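Local structure of arabinan endo-1,5-alpha-l-arabinosidase A (Cellvibrio cellulosa, 1GYH) at residues A[4-10]-A[286-290]; A[190-194]-A[206-212]; A[218-222]-A[258-263]; A[251-257]-A[304-310]. The protein hydrolyses the alpha-1,5-arabinofuranosyl bonds of linear arabinan, releasing almost exclusively arabinotriose and so helping to break down the plant cell wall. One frame throughout, in Å; residues are numbered along the deposited sequence. Where two conformers were deposited one is given.

Interaction 1: A[4-10]-A[286-290]; sequences QVDVHDP and LQKLK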
loop_
_atom_site.group_PDB
_atom_site.type_symbol
_atom_site.label_atom_id
_atom_site.label_comp_id
_atom_site.label_asym_id
_atom_site.label_seq_id
_atom_site.Cartn_x
_atom_site.Cartn_y
_atom_site.Cartn_z
ATOM N N GLN A 4 14.465 12.637 10.572
ATOM C CA GLN A 4 13.572 11.490 10.331
ATOM C C GLN A 4 13.544 11.124 8.853
ATOM O O GLN A 4 13.759 12.003 7.968
ATOM C CB GLN A 4 12.150 11.779 10.829
ATOM C CG GLN A 4 12.101 11.897 12.318
ATOM C CD GLN A 4 10.723 12.060 12.913
ATOM O OE1 GLN A 4 9.732 11.346 12.564
ATOM N NE2 GLN A 4 10.651 12.975 13.872
ATOM N N VAL A 5 13.309 9.849 8.556
ATOM C CA VAL A 5 13.183 9.466 7.182
ATOM C C VAL A 5 11.827 9.806 6.544
ATOM O O VAL A 5 10.731 9.515 7.073
ATOM C CB VAL A 5 13.803 8.070 6.800
ATOM C CG1 VAL A 5 14.357 7.250 7.932
ATOM C CG2 VAL A 5 13.012 7.319 5.844
ATOM N N ASP A 6 11.912 10.489 5.407
ATOM C CA ASP A 6 10.708 10.847 4.639
ATOM C C ASP A 6 10.371 9.809 3.588
ATOM O O ASP A 6 11.195 9.485 2.705
ATOM C CB ASP A 6 10.815 12.253 4.017
ATOM C CG ASP A 6 11.990 12.396 3.064
ATOM O OD1 ASP A 6 13.141 12.205 3.484
ATOM O OD2 ASP A 6 11.852 12.697 1.866
ATOM N N VAL A 7 9.164 9.261 3.731
ATOM C CA VAL A 7 8.587 8.234 2.863
ATOM C C VAL A 7 7.123 8.525 2.603
ATOM O O VAL A 7 6.468 9.263 3.354
ATOM C CB VAL A 7 8.695 6.794 3.491
ATOM C CG1 VAL A 7 10.099 6.497 3.841
ATOM C CG2 VAL A 7 7.749 6.607 4.737
ATOM N N HIS A 8 6.601 7.919 1.544
ATOM C CA HIS A 8 5.179 7.983 1.202
ATOM C C HIS A 8 4.779 6.580 0.772
ATOM O O HIS A 8 5.444 5.959 -0.087
ATOM C CB HIS A 8 4.952 8.999 0.031
ATOM C CG HIS A 8 3.635 9.720 0.070
ATOM N ND1 HIS A 8 2.587 9.390 -0.768
ATOM C CD2 HIS A 8 3.209 10.791 0.805
ATOM C CE1 HIS A 8 1.567 10.208 -0.538
ATOM N NE2 HIS A 8 1.922 11.076 0.407
ATOM N N ASP A 9 3.703 6.063 1.357
ATOM C CA ASP A 9 3.113 4.785 0.957
ATOM C C ASP A 9 4.054 3.601 1.290
ATOM O O ASP A 9 4.259 2.751 0.452
ATOM C CB ASP A 9 2.693 4.782 -0.545
ATOM C CG ASP A 9 2.005 6.087 -0.976
ATOM O OD1 ASP A 9 1.081 6.559 -0.235
ATOM O OD2 ASP A 9 2.336 6.703 -2.028
ATOM N N PRO A 10 4.574 3.519 2.519
ATOM C CA PRO A 10 5.632 2.549 2.857
ATOM C C PRO A 10 5.189 1.103 3.013
ATOM O O PRO A 10 4.071 0.817 3.450
ATOM C CB PRO A 10 6.177 3.068 4.173
ATOM C CG PRO A 10 4.965 3.601 4.836
ATOM C CD PRO A 10 4.204 4.335 3.687
ATOM N N LEU A 286 5.938 17.653 5.838
ATOM C CA LEU A 286 6.714 16.585 5.200
ATOM C C LEU A 286 6.439 15.219 5.865
ATOM O O LEU A 286 6.681 15.033 7.060
ATOM C CB LEU A 286 8.213 16.907 5.259
ATOM C CG LEU A 286 9.178 15.888 4.599
ATOM C CD1 LEU A 286 8.844 15.663 3.117
ATOM C CD2 LEU A 286 10.643 16.323 4.754
ATOM N N GLN A 287 5.980 14.300 5.041
ATOM C CA GLN A 287 5.622 12.925 5.374
ATOM C C GLN A 287 6.840 12.200 5.996
ATOM O O GLN A 287 7.945 12.231 5.440
ATOM C CB GLN A 287 5.183 12.195 4.099
ATOM C CG GLN A 287 6.150 12.365 2.914
ATOM C CD GLN A 287 5.752 13.462 1.898
ATOM O OE1 GLN A 287 5.142 14.490 2.255
ATOM N NE2 GLN A 287 6.159 13.266 0.643
ATOM N N LYS A 288 6.629 11.590 7.178
ATOM C CA LYS A 288 7.642 10.797 7.841
ATOM C C LYS A 288 7.128 9.351 8.005
ATOM O O LYS A 288 5.917 9.110 8.157
ATOM C CB LYS A 288 7.941 11.386 9.216
ATOM C CG LYS A 288 8.404 12.824 9.254
ATOM C CD LYS A 288 9.594 13.131 8.372
ATOM C CE LYS A 288 10.163 14.553 8.606
ATOM N NZ LYS A 288 9.138 15.561 8.751
ATOM N N LEU A 289 8.071 8.404 7.976
ATOM C CA LEU A 289 7.817 7.024 8.377
ATOM C C LEU A 289 7.370 6.924 9.838
ATOM O O LEU A 289 7.968 7.540 10.733
ATOM C CB LEU A 289 9.085 6.197 8.222
ATOM C CG LEU A 289 8.942 4.729 8.693
ATOM C CD1 LEU A 289 7.994 3.970 7.806
ATOM C CD2 LEU A 289 10.276 4.089 8.700
ATOM N N LYS A 290 6.341 6.114 10.074
ATOM C CA LYS A 290 5.922 5.780 11.443
ATOM C C LYS A 290 5.612 4.263 11.519
ATOM O O LYS A 290 4.948 3.716 10.644
ATOM C CB LYS A 290 4.746 6.631 11.925
ATOM C CG LYS A 290 5.001 8.071 12.112
ATOM C CD LYS A 290 6.053 8.447 13.174
ATOM C CE LYS A 290 6.512 9.887 13.030
ATOM N NZ LYS A 290 7.465 10.366 14.086
HETATM O O HOH W 1 10.129 8.843 11.801
#
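The imidazole of His-8 and the side-chain amide of Gln-287 meet at the CD2 corner of the ring, their planes 62° apart. Gln-287 CG lies in the ring plane at that edge, 3.9 Å from His-8 CD2, and a bend at chi2 (-98°) turns Gln-287 CD toward the same atom, at 3.8 Å. At another edge His-8 ND1 donates to Asp-9 OD2 (3.0 Å) from above the carboxylate plane, while NE2 bonds to Tyr-279 and His-277 stacks on the ring. The Gln-4 amide works through OE1, which accepts from Lys-290 NZ at 2.9 Å with the donor tilted 25° from the carbonyl plane; a water joins OE1 to Leu-289 O. Lys-290 NZ also reaches the carbonyls of Leu-309 and Tyr-312. One backbone bond, Leu-289 N to Val-5 O (3.0 Å), ties the segments, and Val-7 CG2 packs on Leu-289 CB at 3.8 Å. Segment 4-10 also holds Asp-9, the probable proton acceptor, which does not itself touch 286-290, while Asp-6 and Gln-287 are probable substrate ligands. The loop entering strand 11-15 is thereby laid against strand 286-296, with Val-7 and Leu-289 resting on Leu-21 of strand 18-23 and Pro-10 on Val-275 of strand 271-280.

Interaction 2: A[190-194]-A[206-212]; sequences QIEAP and FASWGLC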
loop_
_atom_site.group_PDB
_atom_site.type_symbol
_atom_site.label_atom_id
_atom_site.label_comp_id
_atom_site.label_asym_id
_atom_site.label_seq_id
_atom_site.Cartn_x
_atom_site.Cartn_y
_atom_site.Cartn_z
ATOM N N GLN A 190 -13.610 9.072 -1.613
ATOM C CA GLN A 190 -12.240 9.259 -1.144
ATOM C C GLN A 190 -11.838 8.027 -0.331
ATOM O O GLN A 190 -11.867 8.045 0.908
ATOM C CB GLN A 190 -12.106 10.559 -0.329
ATOM C CG GLN A 190 -12.597 11.839 -1.097
ATOM C CD GLN A 190 -12.683 13.112 -0.306
ATOM O OE1 GLN A 190 -12.965 14.201 -0.904
ATOM N NE2 GLN A 190 -12.431 13.048 0.990
ATOM N N ILE A 191 -11.520 6.961 -1.064
ATOM C CA ILE A 191 -11.087 5.685 -0.526
ATOM C C ILE A 191 -10.000 5.119 -1.392
ATOM O O ILE A 191 -10.133 5.098 -2.626
ATOM C CB ILE A 191 -12.278 4.640 -0.417
ATOM C CG1 ILE A 191 -11.758 3.319 0.172
ATOM C CG2 ILE A 191 -13.018 4.374 -1.777
ATOM C CD1 ILE A 191 -12.817 2.277 0.420
ATOM N N GLU A 192 -8.909 4.661 -0.784
ATOM C CA GLU A 192 -7.805 4.052 -1.547
ATOM C C GLU A 192 -6.890 3.172 -0.681
ATOM O O GLU A 192 -7.003 3.141 0.543
ATOM C CB GLU A 192 -6.940 5.148 -2.252
ATOM C CG GLU A 192 -6.142 6.054 -1.324
ATOM C CD GLU A 192 -5.450 7.216 -2.030
ATOM O OE1 GLU A 192 -5.653 7.388 -3.280
ATOM O OE2 GLU A 192 -4.706 7.968 -1.322
ATOM N N ALA A 193 -5.945 2.523 -1.340
ATOM C CA ALA A 193 -4.786 1.895 -0.709
ATOM C C ALA A 193 -5.188 0.720 0.220
ATOM O O ALA A 193 -4.860 0.733 1.396
ATOM C CB ALA A 193 -3.959 2.923 0.061
ATOM N N PRO A 194 -5.800 -0.311 -0.325
ATOM C CA PRO A 194 -6.176 -1.450 0.527
ATOM C C PRO A 194 -4.939 -2.173 1.057
ATOM O O PRO A 194 -3.893 -2.249 0.394
ATOM C CB PRO A 194 -6.897 -2.382 -0.410
ATOM C CG PRO A 194 -6.270 -2.101 -1.778
ATOM C CD PRO A 194 -6.081 -0.564 -1.749
ATOM N N PHE A 206 -7.534 -3.022 5.788
ATOM C CA PHE A 206 -7.264 -1.647 6.110
ATOM C C PHE A 206 -7.417 -0.787 4.816
ATOM O O PHE A 206 -7.056 -1.226 3.745
ATOM C CB PHE A 206 -5.815 -1.481 6.616
ATOM C CG PHE A 206 -5.491 -2.281 7.865
ATOM C CD1 PHE A 206 -5.687 -1.749 9.117
ATOM C CD2 PHE A 206 -4.976 -3.562 7.769
ATOM C CE1 PHE A 206 -5.419 -2.501 10.263
ATOM C CE2 PHE A 206 -4.701 -4.311 8.929
ATOM C CZ PHE A 206 -4.897 -3.767 10.152
ATOM N N ALA A 207 -7.910 0.429 4.968
ATOM C CA ALA A 207 -8.073 1.364 3.858
ATOM C C ALA A 207 -7.904 2.786 4.343
ATOM O O ALA A 207 -8.128 3.105 5.519
ATOM C CB ALA A 207 -9.465 1.188 3.209
ATOM N N SER A 208 -7.475 3.648 3.409
ATOM C CA SER A 208 -7.281 5.059 3.681
ATOM C C SER A 208 -8.503 5.833 3.176
ATOM O O SER A 208 -8.923 5.650 2.047
ATOM C CB SER A 208 -5.972 5.529 3.028
ATOM O OG SER A 208 -4.812 4.956 3.636
ATOM N N TRP A 209 -9.075 6.679 4.029
ATOM C CA TRP A 209 -10.205 7.535 3.680
ATOM C C TRP A 209 -9.740 8.990 3.667
ATOM O O TRP A 209 -8.814 9.395 4.409
ATOM C CB TRP A 209 -11.355 7.390 4.699
ATOM C CG TRP A 209 -12.346 6.248 4.467
ATOM C CD1 TRP A 209 -12.260 5.223 3.551
ATOM C CD2 TRP A 209 -13.544 5.999 5.214
ATOM N NE1 TRP A 209 -13.349 4.387 3.673
ATOM C CE2 TRP A 209 -14.155 4.850 4.673
ATOM C CE3 TRP A 209 -14.181 6.650 6.276
ATOM C CZ2 TRP A 209 -15.361 4.339 5.160
ATOM C CZ3 TRP A 209 -15.386 6.129 6.775
ATOM C CH2 TRP A 209 -15.959 4.998 6.214
ATOM N N GLY A 210 -10.373 9.789 2.817
ATOM C CA GLY A 210 -10.157 11.226 2.808
ATOM C C GLY A 210 -9.038 11.651 1.861
ATOM O O GLY A 210 -8.638 10.864 0.977
ATOM N N LEU A 211 -8.503 12.863 2.076
ATOM C CA LEU A 211 -7.522 13.453 1.160
ATOM C C LEU A 211 -6.112 13.579 1.739
ATOM O O LEU A 211 -5.890 14.257 2.744
ATOM C CB LEU A 211 -7.987 14.838 0.700
ATOM C CG LEU A 211 -9.335 14.918 -0.016
ATOM C CD1 LEU A 211 -9.630 16.364 -0.463
ATOM C CD2 LEU A 211 -9.387 13.986 -1.196
ATOM N N CYS A 212 -5.172 12.932 1.059
ATOM C CA CYS A 212 -3.742 13.085 1.306
ATOM C C CYS A 212 -3.148 14.329 0.620
ATOM O O CYS A 212 -3.820 15.048 -0.173
ATOM C CB CYS A 212 -2.994 11.871 0.771
ATOM S SG CYS A 212 -2.626 11.910 -1.027
HETATM O O HOH W 2 -6.303 10.638 -0.959
HETATM O O HOH W 3 -4.311 2.336 3.725
#
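Glu-192 and Ser-208 form an antiparallel hydrogen-bonded pair, satisfying both backbone N-H groups and both carbonyls: Glu-192 N donates to Ser-208 O at 3.0 Å and Ser-208 N to Glu-192 O at 2.9 Å. Beyond the paired residues Gly-210 N also donates to Gln-190 O (3.0 Å), from 42° above the carbonyl plane. The carboxylate of Glu-192, probably the catalytic proton donor, leaves the hairpin on the face of Ser-208 and is gripped from elsewhere, OE1 by Ser-146 and OE2 by Tyr-220; a water lies among OE2, Gly-210 O and the N-H of Cys-212. Ser-208 OG accepts from His-262 N and donates to a second water at 2.7 Å, which in turn donates to Ala-193 O at 2.9 Å, so a buried hydroxyl is used in both senses. Other packing flanks these bonds. Ile-191 CD1 touches the indole edge of Trp-209 in the ring plane, 3.9 Å from Trp-209 NE1. Gln-190, extended beyond CG (chi2 172°), crosses Leu-211 with Gln-190 CD 3.5 Å from Leu-211 CD2. The two strands, 191-199 and 202-209, make a hairpin; strand 221-227 pairs with the far side of 202-209, Leu-151 of strand 151-155 packs against Ile-191, Pro-194 and Ala-207, and strand 257-268 brings His-262 to Ala-193.

Interaction 3: A[218-222]-A[258-263]; sequences STYHL and VGLGHN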
loop_
_atom_site.group_PDB
_atom_site.type_symbol
_atom_site.label_atom_id
_atom_site.label_comp_id
_atom_site.label_asym_id
_atom_site.label_seq_id
_atom_site.Cartn_x
_atom_site.Cartn_y
_atom_site.Cartn_z
ATOM N N SER A 218 -5.300 18.389 5.037
ATOM C CA SER A 218 -5.375 16.946 4.813
ATOM C C SER A 218 -6.341 16.305 5.811
ATOM O O SER A 218 -6.357 16.682 6.983
ATOM C CB SER A 218 -4.002 16.281 4.920
ATOM O OG SER A 218 -3.096 16.766 3.932
ATOM N N THR A 219 -7.157 15.382 5.324
ATOM C CA THR A 219 -8.126 14.652 6.149
ATOM C C THR A 219 -7.831 13.144 6.147
ATOM O O THR A 219 -8.616 12.362 6.677
ATOM C CB THR A 219 -9.560 14.841 5.609
ATOM O OG1 THR A 219 -9.626 14.424 4.233
ATOM C CG2 THR A 219 -10.042 16.300 5.676
ATOM N N TYR A 220 -6.723 12.755 5.523
ATOM C CA TYR A 220 -6.315 11.352 5.357
ATOM C C TYR A 220 -6.280 10.634 6.734
ATOM O O TYR A 220 -5.738 11.150 7.698
ATOM C CB TYR A 220 -4.926 11.272 4.742
ATOM C CG TYR A 220 -4.588 10.172 3.757
ATOM C CD1 TYR A 220 -5.444 9.812 2.730
ATOM C CD2 TYR A 220 -3.331 9.582 3.778
ATOM C CE1 TYR A 220 -5.103 8.839 1.801
ATOM C CE2 TYR A 220 -2.963 8.600 2.834
ATOM C CZ TYR A 220 -3.856 8.254 1.832
ATOM O OH TYR A 220 -3.528 7.314 0.862
ATOM N N HIS A 221 -6.894 9.467 6.778
ATOM C CA HIS A 221 -6.914 8.612 7.998
ATOM C C HIS A 221 -7.193 7.158 7.644
ATOM O O HIS A 221 -7.478 6.832 6.485
ATOM C CB HIS A 221 -7.941 9.135 9.014
ATOM C CG HIS A 221 -9.370 9.066 8.557
ATOM N ND1 HIS A 221 -9.903 9.931 7.625
ATOM C CD2 HIS A 221 -10.385 8.246 8.933
ATOM C CE1 HIS A 221 -11.188 9.648 7.446
ATOM N NE2 HIS A 221 -11.509 8.645 8.253
ATOM N N LEU A 222 -7.095 6.272 8.647
ATOM C CA LEU A 222 -7.244 4.830 8.427
ATOM C C LEU A 222 -8.500 4.272 9.081
ATOM O O LEU A 222 -8.807 4.589 10.234
ATOM C CB LEU A 222 -6.041 4.089 8.983
ATOM C CG LEU A 222 -4.677 4.384 8.358
ATOM C CD1 LEU A 222 -3.573 3.599 9.063
ATOM C CD2 LEU A 222 -4.704 3.981 6.872
ATOM N N VAL A 258 -0.801 16.007 10.612
ATOM C CA VAL A 258 -2.036 16.431 9.935
ATOM C C VAL A 258 -2.219 15.604 8.700
ATOM O O VAL A 258 -1.622 15.849 7.651
ATOM C CB VAL A 258 -2.044 17.948 9.678
ATOM C CG1 VAL A 258 -3.331 18.399 9.012
ATOM C CG2 VAL A 258 -1.887 18.680 10.973
ATOM N N GLY A 259 -3.007 14.551 8.861
ATOM C CA GLY A 259 -3.164 13.523 7.865
ATOM C C GLY A 259 -2.170 12.409 8.022
ATOM O O GLY A 259 -0.986 12.658 8.296
ATOM N N LEU A 260 -2.643 11.179 7.830
ATOM C CA LEU A 260 -1.778 10.008 7.920
ATOM C C LEU A 260 -2.447 8.839 7.250
ATOM O O LEU A 260 -3.638 8.845 7.076
ATOM C CB LEU A 260 -1.397 9.726 9.404
ATOM C CG LEU A 260 -2.495 9.552 10.479
ATOM C CD1 LEU A 260 -3.261 8.297 10.362
ATOM C CD2 LEU A 260 -1.799 9.608 11.873
ATOM N N GLY A 261 -1.704 7.845 6.796
ATOM C CA GLY A 261 -2.329 6.758 6.097
ATOM C C GLY A 261 -1.436 6.004 5.125
ATOM O O GLY A 261 -0.204 5.944 5.295
ATOM N N HIS A 262 -2.093 5.437 4.118
ATOM C CA HIS A 262 -1.534 4.503 3.120
ATOM C C HIS A 262 -0.640 3.470 3.784
ATOM O O HIS A 262 0.580 3.500 3.623
ATOM C CB HIS A 262 -0.785 5.188 1.950
ATOM C CG HIS A 262 -0.659 4.278 0.755
ATOM N ND1 HIS A 262 -1.193 4.588 -0.481
ATOM C CD2 HIS A 262 -0.194 3.015 0.653
ATOM C CE1 HIS A 262 -1.004 3.575 -1.306
ATOM N NE2 HIS A 262 -0.403 2.605 -0.638
ATOM N N ASN A 263 -1.264 2.596 4.571
ATOM C CA ASN A 263 -0.522 1.716 5.463
ATOM C C ASN A 263 -0.211 0.353 4.907
ATOM O O ASN A 263 -0.783 -0.100 3.920
ATOM C CB ASN A 263 -1.301 1.517 6.794
ATOM C CG ASN A 263 -2.425 0.571 6.654
ATOM O OD1 ASN A 263 -3.442 0.928 6.067
ATOM N ND2 ASN A 263 -2.257 -0.683 7.152
HETATM O O HOH W 4 -0.968 17.359 5.469
#
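Tyr-220 and Leu-260 supply the one backbone hydrogen bond between segments whose end-to-end directions lie 36° apart. Leu-260 N donates to Tyr-220 O at 3.1 Å, but from 58° above the carbonyl plane, and the neighbouring approach of His-221 N to Leu-260 O has too poor an angle to count. The two runs therefore touch without becoming a regular ladder. Gly-259 and Gly-261 offer bare backbone here: Gly-259 CA approaches Tyr-220 O at 3.5 Å in a CA-H...O contact, and Leu-222 CD2 rests 3.7 Å from Gly-261 CA. With chi1 at -144°, off the staggered positions, the Tyr-220 side chain lies beside that of His-262, pointing the same way. Tyr-220 CE2 lies 3.5 Å from His-262 N and Tyr-220 OH 3.6 Å from His-262 CB; the hydroxyl, held by Glu-192, is consistent with a second-shell role. The Leu-222 side chain crosses that of Asn-263, with Leu-222 CD2 3.4 Å from Asn-263 OD1. At the opposite end of the contact a water accepts from Ser-218 OG (2.7 Å) and donates to Val-258 O. His-262 is a probable calcium ligand. The contact joins adjacent blades of the five-bladed propeller: strand 221-227, flanked by 202-209 and 248-251, abuts strand 257-268, the first strand of the following sheet, where Leu-222 packs on Leu-276 and Leu-260 on Ala-278 of strand 271-280.

Interaction 4: A[251-257]-A[304-310]; sequences IKGNKRW and VDEKELD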
loop_
_atom_site.group_PDB
_atom_site.type_symbol
_atom_site.label_atom_id
_atom_site.label_comp_id
_atom_site.label_asym_id
_atom_site.label_seq_id
_atom_site.Cartn_x
_atom_site.Cartn_y
_atom_site.Cartn_z
ATOM N N ILE A 251 -7.027 5.003 13.282
ATOM C CA ILE A 251 -6.221 6.121 13.732
ATOM C C ILE A 251 -6.422 7.271 12.742
ATOM O O ILE A 251 -6.483 7.043 11.517
ATOM C CB ILE A 251 -4.724 5.756 13.835
ATOM C CG1 ILE A 251 -3.881 6.913 14.395
ATOM C CG2 ILE A 251 -4.158 5.129 12.492
ATOM C CD1 ILE A 251 -2.427 6.477 14.841
ATOM N N LYS A 252 -6.519 8.458 13.328
ATOM C CA LYS A 252 -6.586 9.740 12.643
ATOM C C LYS A 252 -5.548 10.696 13.198
ATOM O O LYS A 252 -4.892 10.451 14.213
ATOM C CB LYS A 252 -7.970 10.374 12.743
ATOM C CG LYS A 252 -8.453 10.784 14.152
ATOM C CD LYS A 252 -9.927 11.286 14.186
ATOM C CE LYS A 252 -10.330 11.651 15.640
ATOM N NZ LYS A 252 -11.524 12.551 15.758
ATOM N N GLY A 253 -5.373 11.807 12.497
ATOM C CA GLY A 253 -4.342 12.757 12.851
ATOM C C GLY A 253 -4.682 13.628 14.008
ATOM O O GLY A 253 -5.796 13.586 14.513
ATOM N N ASN A 254 -3.702 14.428 14.415
ATOM C CA ASN A 254 -3.838 15.378 15.496
ATOM C C ASN A 254 -3.098 16.707 15.153
ATOM O O ASN A 254 -2.716 16.931 14.000
ATOM C CB ASN A 254 -3.330 14.745 16.811
ATOM C CG ASN A 254 -1.898 14.274 16.720
ATOM O OD1 ASN A 254 -1.005 15.013 16.213
ATOM N ND2 ASN A 254 -1.639 13.031 17.219
ATOM N N LYS A 255 -2.906 17.578 16.126
ATOM C CA LYS A 255 -2.260 18.885 15.869
ATOM C C LYS A 255 -0.829 18.795 15.304
ATOM O O LYS A 255 -0.374 19.706 14.593
ATOM C CB LYS A 255 -2.310 19.796 17.109
ATOM C CG LYS A 255 -1.405 19.413 18.300
ATOM C CD LYS A 255 -1.873 20.035 19.667
ATOM C CE LYS A 255 -1.438 21.456 19.873
ATOM N NZ LYS A 255 -1.753 21.984 21.266
ATOM N N ARG A 256 -0.111 17.718 15.627
ATOM C CA ARG A 256 1.277 17.568 15.220
ATOM C C ARG A 256 1.415 16.812 13.899
ATOM O O ARG A 256 2.412 17.023 13.173
ATOM C CB ARG A 256 2.115 16.878 16.317
ATOM C CG ARG A 256 2.512 17.765 17.476
ATOM C CD ARG A 256 3.192 17.043 18.683
ATOM N NE ARG A 256 2.431 15.884 19.131
ATOM C CZ ARG A 256 1.284 15.934 19.812
ATOM N NH1 ARG A 256 0.738 17.089 20.173
ATOM N NH2 ARG A 256 0.682 14.804 20.150
ATOM N N TRP A 257 0.436 15.963 13.585
ATOM C CA TRP A 257 0.467 15.029 12.455
ATOM C C TRP A 257 -0.833 15.185 11.671
ATOM O O TRP A 257 -1.876 14.627 12.037
ATOM C CB TRP A 257 0.661 13.576 12.931
ATOM C CG TRP A 257 1.899 13.455 13.688
ATOM C CD1 TRP A 257 2.031 13.501 15.048
ATOM C CD2 TRP A 257 3.232 13.365 13.155
ATOM N NE1 TRP A 257 3.359 13.424 15.392
ATOM C CE2 TRP A 257 4.124 13.364 14.258
ATOM C CE3 TRP A 257 3.772 13.293 11.850
ATOM C CZ2 TRP A 257 5.526 13.279 14.107
ATOM C CZ3 TRP A 257 5.158 13.225 11.701
ATOM C CH2 TRP A 257 6.022 13.208 12.837
ATOM N N VAL A 304 -4.350 0.972 18.105
ATOM C CA VAL A 304 -3.018 1.572 18.243
ATOM C C VAL A 304 -3.013 2.762 19.209
ATOM O O VAL A 304 -4.064 3.349 19.506
ATOM C CB VAL A 304 -2.441 1.975 16.862
ATOM C CG1 VAL A 304 -2.200 0.746 15.992
ATOM C CG2 VAL A 304 -3.362 3.006 16.143
ATOM N N ASP A 305 -1.837 3.093 19.734
ATOM C CA ASP A 305 -1.662 4.189 20.674
ATOM C C ASP A 305 -1.107 5.370 19.855
ATOM O O ASP A 305 0.020 5.322 19.395
ATOM C CB ASP A 305 -0.711 3.746 21.817
ATOM C CG ASP A 305 -0.326 4.869 22.793
ATOM O OD1 ASP A 305 -0.820 6.040 22.677
ATOM O OD2 ASP A 305 0.475 4.630 23.752
ATOM N N GLU A 306 -1.920 6.415 19.666
ATOM C CA GLU A 306 -1.499 7.521 18.784
ATOM C C GLU A 306 -0.275 8.304 19.304
ATOM O O GLU A 306 0.371 9.038 18.554
ATOM C CB GLU A 306 -2.693 8.404 18.368
ATOM C CG GLU A 306 -3.236 9.409 19.327
ATOM C CD GLU A 306 -4.057 10.490 18.570
ATOM O OE1 GLU A 306 -5.083 10.193 17.866
ATOM O OE2 GLU A 306 -3.655 11.645 18.654
ATOM N N LYS A 307 0.069 8.136 20.578
ATOM C CA LYS A 307 1.308 8.703 21.119
ATOM C C LYS A 307 2.553 8.211 20.424
ATOM O O LYS A 307 3.546 8.933 20.395
ATOM C CB LYS A 307 1.409 8.458 22.644
ATOM C CG LYS A 307 0.367 9.266 23.420
ATOM C CD LYS A 307 0.038 8.693 24.812
ATOM C CE LYS A 307 1.215 8.620 25.718
ATOM N NZ LYS A 307 0.775 8.310 27.139
ATOM N N GLU A 308 2.505 6.998 19.853
ATOM C CA GLU A 308 3.654 6.480 19.106
ATOM C C GLU A 308 3.958 7.241 17.790
ATOM O O GLU A 308 5.045 7.128 17.247
ATOM C CB GLU A 308 3.501 4.979 18.850
ATOM C CG GLU A 308 3.596 4.204 20.175
ATOM C CD GLU A 308 3.484 2.690 20.029
ATOM O OE1 GLU A 308 3.244 2.198 18.927
ATOM O OE2 GLU A 308 3.629 2.002 21.055
ATOM N N LEU A 309 2.999 8.028 17.296
ATOM C CA LEU A 309 3.337 9.005 16.233
ATOM C C LEU A 309 4.467 9.925 16.666
ATOM O O LEU A 309 5.277 10.328 15.817
ATOM C CB LEU A 309 2.130 9.832 15.779
ATOM C CG LEU A 309 0.977 9.068 15.178
ATOM C CD1 LEU A 309 -0.237 9.968 15.014
ATOM C CD2 LEU A 309 1.312 8.388 13.860
ATOM N N ASP A 310 4.547 10.261 17.961
ATOM C CA ASP A 310 5.654 11.078 18.479
ATOM C C ASP A 310 6.890 10.282 18.919
ATOM O O ASP A 310 8.001 10.728 18.714
ATOM C CB ASP A 310 5.195 11.942 19.634
ATOM C CG ASP A 310 4.008 12.791 19.277
ATOM O OD1 ASP A 310 4.169 13.655 18.370
ATOM O OD2 ASP A 310 2.891 12.661 19.846
HETATM O O HOH W 5 -6.641 8.270 16.445
HETATM O O HOH W 6 -6.913 12.510 17.182
HETATM O O HOH W 7 0.677 11.820 18.562
#
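Asn-254, which heads an Asx turn in the loop linking two propeller blades, meets Glu-306 at the turn that leads into helix 308-311. Asn-254 OD1 takes the backbone N-H groups of both Arg-256 and Trp-257, which fixes its amide and turns ND2 toward the other segment. Asn-254 ND2 then donates to Glu-306 OE2 at 2.8 Å, within the amide plane but from above the carboxylate plane, and also to a water that donates to Glu-306 O and Asp-310 OD2, linking the two polar sites. The other carboxylate oxygen, OE1, receives two waters that lead to Lys-252 N and Gly-253 O. Asp-310 anchors the helix side. Arg-256, bent at chi3 (-50°), grips it side-on in a salt bridge, NE to Asp-310 OD1 at 2.9 Å and NH2 to Asp-310 OD2 at 3.1 Å, both on the syn side, with the guanidinium and carboxylate planes 44° apart. Trp-257 NE1 bonds to Asp-310 OD1 too, at 3.1 Å, arriving from the opposite face of the carboxylate plane to Arg-256 NE, so one oxygen holds two donors. Leu-309 CB stands over the indole of Trp-257 in a CH-pi contact, 4.0 Å from the centroid of the five-membered ring. Deeper in, Ile-251 CD1 touches Val-304 CG2 (3.8 Å) and Leu-309 CD1 (4.1 Å), an apolar patch that Leu-260 and Leu-292 extend. Asp-305 OD1 accepts from Lys-307 N at 3.1 Å, a capping bond. An Asx turn and a capped type I turn entering a short helix are thus joined at the connection between the fourth and fifth sheets of the five-bladed propeller.

How the interactions relate
The contacts run through the last two sheets of the five-bladed propeller and the chain's start. Interaction 2 lies within the sheet that begins with strand 191-199, interaction 3 joins that sheet to the next, beginning with strand 257-268, and interaction 1 brings the chain's start onto this last sheet. Interactions 2 and 3 are closest, with centres 8 Å apart, and share the sheet in which strands 202-209 and 221-227 are neighbours; interaction 1 meets interaction 3 where Asp-9 packs on His-262. Along the chain 2 precedes 3, 1 spans both, and 4 alternates with 1 as well as with 3. Interaction 4 lies peripherally, whereas the others hold the probable proton acceptor and donor, consistent with their lining one active site.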